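Local coordinates for protein GCN5-related N-acetyltransferase (Kribbella flavida, PDB 4MY0) that binds acetyl-CoA and a related coenzyme A derivative through a GNAT fold and probably transfers the acetyl group to amine acceptors, aminoglycosides possibly among them, at residues 7-13 with 53-59; 63-69 with 84-90. All blocks are in the same frame, centred on the assembly; numbering follows the deposited sequence.

Interaction 1 of 2, residues 7-13 with 53-59; sequences DLRLVDI and FLGVVSG
The antiparallel pairing of strands 8-12 and 53-58 in the N-terminal GNAT domain joins Arg9 to Val57 and Val11 to Gly55 as hydrogen-bonded pairs. Arg9 N reaches Val57 O at 2.9 Å and Val57 N returns to Arg9 O. One pair on, Val11 N to Gly55 O is 2.7 Å. Gly55 leaves room for a neighbour: CD1 of Ile13 rests 3.9 Å from Gly55 CA, where a side chain would collide with it. On the face with Arg9, Val57 CG2 sits 3.7 Å above the guanidinium plane, toward its rim, and touches Val11 CG1 at 3.9 Å; with CG between the backbone N and the carbonyl carbon (chi1 61°) and the chain extended beyond it, the arginine runs alongside the valine. On the face with Leu10, Leu8 CD2 meets Val56 CG1 at 3.9 Å, and Leu54 CD2 lies beside Asp12, whose OD1 forms a salt bridge with Arg110 of helix 99-113. Ser58 OG takes only a weak bond from Asp7 N, its stronger partner being Asp6. Backbone bonds thus carry most of the polar grip, while apolar branches pack on both faces, helped on the Arg9 side by that residue's methylenes.

Interaction 2 of 2, residues 63-69 with 84-90; sequences VAAARIW and GIAGVVV. With AC8 ([(2R,3R,4R,5R)-5-(6-amino-9H-purin-9-yl)-3,4-bis(phosphonooxy)tetrahydrofuran-2-yl]methyl (3R)-3-hydroxy-2,2-dimethyl-4-oxo-4-({3-oxo-3-[(2-sulfanylethyl)amino]propyl}amino)butyl dihydrogen diphosphate), chain L.
Trp69 and Arg67 both meet Ala86, the indole by its edge and the guanidinium by a face. Trp69 NE1 lies 3.7 Å from Ala86 CB; in one of its two conformers the Arg67 guanidinium has that methyl 4.0 Å above a face, a doubtful contact. With CG anti to its carbonyl carbon (chi1 -75°), Trp69 also sets CD1 3.6 Å from Gly84 O, the acceptor of its own backbone N. Replacing Trp69 by an alanine would probably leave one side of the Ala86 methyl without its aromatic neighbour and deprive Phe71, Phe47 and Trp190 of the ring they pack against. Between Ala65 and Arg67 the register slips by one residue, a beta bulge, with Gly87 at positive phi (55°). Beyond it, Val88 O accepts N4P of AC8, a coenzyme A bearing an extra ribose phosphate, at 2.8 Å and Val90 N donates to its O9P at 3.0 Å, the strand-like pairing of pantetheine with the splayed GNAT strand. On the face away from Trp69 and Ala86, Ala64 CB touches Val90 CG2 at 3.8 Å. Helix 99-113 packs there against Ala64, Ala66, Ile68 and Ile85; strand 53-58 borders 61-75, and strand 118-121 borders 78-90.

Strands 53-58 and 61-75 lie side by side and join the two contacts: interaction 1 pairs 53-58 with the N-terminal strand, interaction 2 pairs 61-75 with 78-90. Backbone bonds join them directly, Leu54 N to Ala66 O and Val56 O to Val63 N, both 2.8 Å. Helix 99-113 packs on both, meeting Leu54 and Val56 in one and alanines and isoleucines of both strands in the other. The difference follows position. Residues 7-13 with 53-59 are partly exposed, with polar side chains along 7-13 and regular pairing; 63-69 with 84-90 are mostly buried, rich in alanine and valine, and broken by a bulge near where backbone atoms meet the bound ligand.

Interaction 1 of 2, residues 7-13 with 53-59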
# COMPACT_ATOMS: atom_id res chain seq x y z
N ASP C 7 15.43 24.54 -39.36
CA ASP C 7 16.72 25.22 -39.49
C ASP C 7 17.31 25.27 -38.10
O ASP C 7 17.24 26.29 -37.41
CB ASP C 7 16.53 26.62 -40.07
CG ASP C 7 17.83 27.42 -40.10
OD1 ASP C 7 18.92 26.80 -40.13
OD2 ASP C 7 17.74 28.67 -40.10
N LEU C 8 17.86 24.14 -37.67
CA LEU C 8 18.24 23.97 -36.27
C LEU C 8 19.57 24.62 -35.96
O LEU C 8 20.56 24.39 -36.66
CB LEU C 8 18.29 22.48 -35.91
CG LEU C 8 16.95 21.75 -35.94
CD1 LEU C 8 17.17 20.28 -36.28
CD2 LEU C 8 16.23 21.91 -34.60
N ARG C 9 19.60 25.45 -34.93
CA ARG C 9 20.86 26.04 -34.50
C ARG C 9 20.90 26.37 -33.02
O ARG C 9 19.87 26.64 -32.37
CB ARG C 9 21.21 27.27 -35.35
CG ARG C 9 20.19 28.35 -35.23
CD ARG C 9 20.31 29.40 -36.32
NE ARG C 9 19.19 30.33 -36.19
CZ ARG C 9 19.20 31.40 -35.40
NH1 ARG C 9 20.29 31.70 -34.69
NH2 ARG C 9 18.13 32.17 -35.32
N LEU C 10 22.12 26.33 -32.50
CA LEU C 10 22.39 26.59 -31.11
C LEU C 10 22.30 28.09 -30.90
O LEU C 10 22.73 28.85 -31.74
CB LEU C 10 23.80 26.11 -30.80
CG LEU C 10 24.27 26.35 -29.38
CD1 LEU C 10 23.65 25.31 -28.49
CD2 LEU C 10 25.81 26.34 -29.32
N VAL C 11 21.70 28.53 -29.80
CA VAL C 11 21.66 29.97 -29.51
C VAL C 11 21.88 30.19 -28.02
O VAL C 11 21.88 29.23 -27.23
CB VAL C 11 20.29 30.59 -29.83
CG1 VAL C 11 20.01 30.57 -31.32
CG2 VAL C 11 19.19 29.87 -29.03
N ASP C 12 22.08 31.46 -27.66
CA ASP C 12 22.02 31.89 -26.27
C ASP C 12 20.57 32.29 -26.02
O ASP C 12 20.03 33.15 -26.72
CB ASP C 12 22.93 33.10 -26.03
CG ASP C 12 24.41 32.71 -25.91
OD1 ASP C 12 24.76 31.54 -26.17
OD2 ASP C 12 25.23 33.60 -25.58
N ILE C 13 19.94 31.66 -25.03
CA ILE C 13 18.55 31.95 -24.68
C ILE C 13 18.46 33.37 -24.16
O ILE C 13 19.27 33.78 -23.31
CB ILE C 13 18.01 30.96 -23.62
CG1 ILE C 13 17.82 29.57 -24.24
CG2 ILE C 13 16.69 31.45 -23.03
CD1 ILE C 13 16.73 29.54 -25.32
N PHE C 53 22.79 30.14 -20.18
CA PHE C 53 21.51 29.54 -20.59
C PHE C 53 21.54 29.30 -22.11
O PHE C 53 21.41 30.25 -22.91
CB PHE C 53 20.34 30.46 -20.23
CG PHE C 53 19.07 29.74 -19.90
CD1 PHE C 53 18.24 30.20 -18.88
CD2 PHE C 53 18.69 28.59 -20.60
CE1 PHE C 53 17.06 29.52 -18.56
CE2 PHE C 53 17.51 27.91 -20.28
CZ PHE C 53 16.69 28.38 -19.25
N LEU C 54 21.70 28.05 -22.51
CA LEU C 54 21.81 27.72 -23.93
C LEU C 54 20.53 27.08 -24.46
O LEU C 54 19.77 26.48 -23.70
CB LEU C 54 23.00 26.79 -24.18
CG LEU C 54 24.36 27.48 -23.97
CD1 LEU C 54 25.44 26.47 -23.97
CD2 LEU C 54 24.61 28.49 -25.06
N GLY C 55 20.29 27.23 -25.75
CA GLY C 55 19.13 26.60 -26.35
C GLY C 55 19.38 26.21 -27.80
O GLY C 55 20.40 26.58 -28.39
N VAL C 56 18.45 25.44 -28.35
CA VAL C 56 18.42 25.18 -29.78
C VAL C 56 17.13 25.76 -30.34
O VAL C 56 16.07 25.57 -29.74
CB VAL C 56 18.48 23.68 -30.10
CG1 VAL C 56 18.22 23.46 -31.59
CG2 VAL C 56 19.83 23.11 -29.70
N VAL C 57 17.21 26.51 -31.45
CA VAL C 57 15.99 26.93 -32.13
C VAL C 57 15.86 26.26 -33.49
O VAL C 57 16.85 25.78 -34.06
CB VAL C 57 15.88 28.46 -32.33
CG1 VAL C 57 15.84 29.19 -31.00
CG2 VAL C 57 17.00 28.98 -33.24
N SER C 58 14.62 26.21 -33.99
CA SER C 58 14.32 25.87 -35.38
C SER C 58 13.55 27.05 -35.94
O SER C 58 12.40 27.30 -35.55
CB SER C 58 13.47 24.60 -35.44
OG SER C 58 13.25 24.20 -36.79
N GLY C 59 14.17 27.80 -36.85
CA GLY C 59 13.63 29.08 -37.25
C GLY C 59 13.74 29.99 -36.05
O GLY C 59 14.85 30.21 -35.54

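Interaction 2 of 2, residues 63-69 with 84-90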
# COMPACT_ATOMS: atom_id res chain seq x y z
N VAL C 63 13.34 24.93 -29.30
CA VAL C 63 13.07 23.50 -29.45
C VAL C 63 13.80 22.70 -28.35
O VAL C 63 13.47 21.54 -28.05
CB VAL C 63 13.46 23.12 -30.90
CG1 VAL C 63 14.06 21.75 -31.01
CG2 VAL C 63 12.26 23.33 -31.84
N ALA C 64 14.79 23.33 -27.72
CA ALA C 64 15.58 22.67 -26.66
C ALA C 64 16.30 23.71 -25.80
O ALA C 64 16.55 24.84 -26.24
CB ALA C 64 16.59 21.69 -27.27
N ALA C 65 16.62 23.35 -24.56
CA ALA C 65 17.28 24.31 -23.67
C ALA C 65 18.01 23.60 -22.54
O ALA C 65 17.64 22.50 -22.15
CB ALA C 65 16.26 25.32 -23.11
N ALA C 66 19.05 24.25 -22.01
CA ALA C 66 19.81 23.72 -20.89
C ALA C 66 20.50 24.88 -20.22
O ALA C 66 20.82 25.89 -20.88
CB ALA C 66 20.84 22.71 -21.35
N ARG C 67 20.73 24.78 -18.92
CA ARG C 67 21.44 25.85 -18.23
C ARG C 67 22.64 25.33 -17.44
O ARG C 67 22.76 24.13 -17.16
CB ARG C 67 20.50 26.69 -17.35
CG ARG C 67 19.84 25.93 -16.23
CD ARG C 67 18.59 26.65 -15.72
NE ARG C 67 17.54 25.68 -15.40
CZ ARG C 67 17.31 25.20 -14.18
NH1 ARG C 67 16.34 24.31 -14.01
NH2 ARG C 67 18.04 25.59 -13.14
N ILE C 68 23.54 26.24 -17.11
CA ILE C 68 24.79 25.91 -16.45
C ILE C 68 24.90 26.63 -15.11
O ILE C 68 25.00 27.85 -15.08
CB ILE C 68 25.97 26.35 -17.33
CG1 ILE C 68 25.86 25.71 -18.71
CG2 ILE C 68 27.32 25.98 -16.69
CD1 ILE C 68 26.93 26.19 -19.66
N TRP C 69 24.90 25.88 -14.00
CA TRP C 69 25.20 26.48 -12.70
C TRP C 69 26.69 26.74 -12.58
O TRP C 69 27.50 25.88 -12.95
CB TRP C 69 24.80 25.52 -11.56
CG TRP C 69 23.34 25.42 -11.28
CD1 TRP C 69 22.49 24.45 -11.71
CD2 TRP C 69 22.56 26.32 -10.49
NE1 TRP C 69 21.22 24.69 -11.24
CE2 TRP C 69 21.24 25.83 -10.48
CE3 TRP C 69 22.85 27.49 -9.78
CZ2 TRP C 69 20.21 26.48 -9.80
CZ3 TRP C 69 21.83 28.13 -9.10
CH2 TRP C 69 20.53 27.63 -9.11
N GLY C 84 27.69 22.87 -13.49
CA GLY C 84 26.61 21.95 -13.14
C GLY C 84 25.46 22.07 -14.13
O GLY C 84 24.79 23.10 -14.18
N ILE C 85 25.22 21.03 -14.92
CA ILE C 85 24.25 21.10 -16.01
C ILE C 85 22.85 20.79 -15.47
O ILE C 85 22.66 19.77 -14.79
CB ILE C 85 24.61 20.14 -17.18
CG1 ILE C 85 26.12 20.21 -17.49
CG2 ILE C 85 23.77 20.45 -18.44
CD1 ILE C 85 26.69 21.65 -17.70
N ALA C 86 21.88 21.66 -15.76
CA ALA C 86 20.51 21.48 -15.24
C ALA C 86 19.45 21.81 -16.28
O ALA C 86 19.70 22.52 -17.25
CB ALA C 86 20.29 22.34 -13.99
N GLY C 87 18.24 21.30 -16.04
CA GLY C 87 17.10 21.58 -16.89
C GLY C 87 17.33 21.26 -18.35
O GLY C 87 17.00 22.06 -19.22
N VAL C 88 17.91 20.10 -18.64
CA VAL C 88 18.10 19.70 -20.04
C VAL C 88 16.78 19.23 -20.62
O VAL C 88 16.25 18.20 -20.20
CB VAL C 88 19.16 18.59 -20.18
CG1 VAL C 88 19.47 18.34 -21.68
CG2 VAL C 88 20.43 19.00 -19.45
N VAL C 89 16.22 19.97 -21.59
CA VAL C 89 14.90 19.64 -22.15
C VAL C 89 14.86 19.77 -23.68
O VAL C 89 15.46 20.69 -24.23
CB VAL C 89 13.77 20.51 -21.53
CG1 VAL C 89 13.70 20.28 -20.02
CG2 VAL C 89 14.01 21.98 -21.81
N VAL C 90 14.18 18.84 -24.34
CA VAL C 90 13.99 18.92 -25.80
C VAL C 90 12.50 18.70 -26.09
O VAL C 90 11.87 17.81 -25.49
CB VAL C 90 14.83 17.86 -26.53
CG1 VAL C 90 14.57 17.91 -28.05
CG2 VAL C 90 16.35 18.03 -26.21
N1A AC8 L . 16.16 6.36 -23.68
O1A AC8 L . 20.78 13.77 -29.27
P1A AC8 L . 19.66 12.74 -29.19
C1B AC8 L . 19.65 8.34 -26.88
S1P AC8 L . 18.71 14.92 -17.79
C2A AC8 L . 17.24 5.76 -24.23
O2A AC8 L . 18.73 12.63 -30.36
P2A AC8 L . 17.56 13.91 -27.61
C2B AC8 L . 19.52 8.32 -28.38
O2B AC8 L . 19.11 7.03 -28.83
O2C AC8 L . 18.91 7.54 -31.28
C2P AC8 L . 17.60 14.78 -19.23
N3A AC8 L . 18.05 6.44 -25.06
O3A AC8 L . 18.89 13.03 -27.82
C3B AC8 L . 20.95 8.67 -28.81
O3B AC8 L . 21.77 7.51 -28.69
P3B AC8 L . 22.24 6.55 -29.92
O3C AC8 L . 16.88 7.52 -29.79
C3P AC8 L . 16.39 15.57 -18.76
C4A AC8 L . 17.78 7.75 -25.34
O4A AC8 L . 17.59 15.10 -28.54
C4B AC8 L . 21.46 9.60 -27.72
O4B AC8 L . 20.61 9.36 -26.59
O4C AC8 L . 18.05 5.35 -30.33
P4C AC8 L . 18.18 6.84 -30.16
N4P AC8 L . 15.25 15.65 -19.66
C5A AC8 L . 16.69 8.38 -24.78
O5A AC8 L . 16.39 12.97 -27.61
C5B AC8 L . 21.39 11.07 -28.11
O5B AC8 L . 20.22 11.27 -28.90
C5P AC8 L . 14.37 14.71 -19.99
O5P AC8 L . 14.49 13.55 -19.60
C6A AC8 L . 15.86 7.66 -23.93
N6A AC8 L . 14.78 8.24 -23.36
O6A AC8 L . 17.77 14.41 -26.10
C6P AC8 L . 13.22 15.16 -20.87
N7A AC8 L . 16.66 9.66 -25.24
O7A AC8 L . 21.01 6.21 -30.72
C7P AC8 L . 12.69 14.12 -21.87
C8A AC8 L . 17.73 9.81 -26.06
O8A AC8 L . 23.26 7.38 -30.67
N8P AC8 L . 13.75 13.89 -22.85
N9A AC8 L . 18.40 8.64 -26.13
O9A AC8 L . 22.82 5.35 -29.20
C9P AC8 L . 14.39 14.78 -23.60
O9P AC8 L . 14.11 15.97 -23.53
CAP AC8 L . 15.47 14.31 -24.56
OAP AC8 L . 15.06 13.10 -25.20
CBP AC8 L . 16.83 14.06 -23.91
CCP AC8 L . 17.78 13.51 -24.99
CDP AC8 L . 17.41 15.36 -23.36
CEP AC8 L . 16.73 13.04 -22.78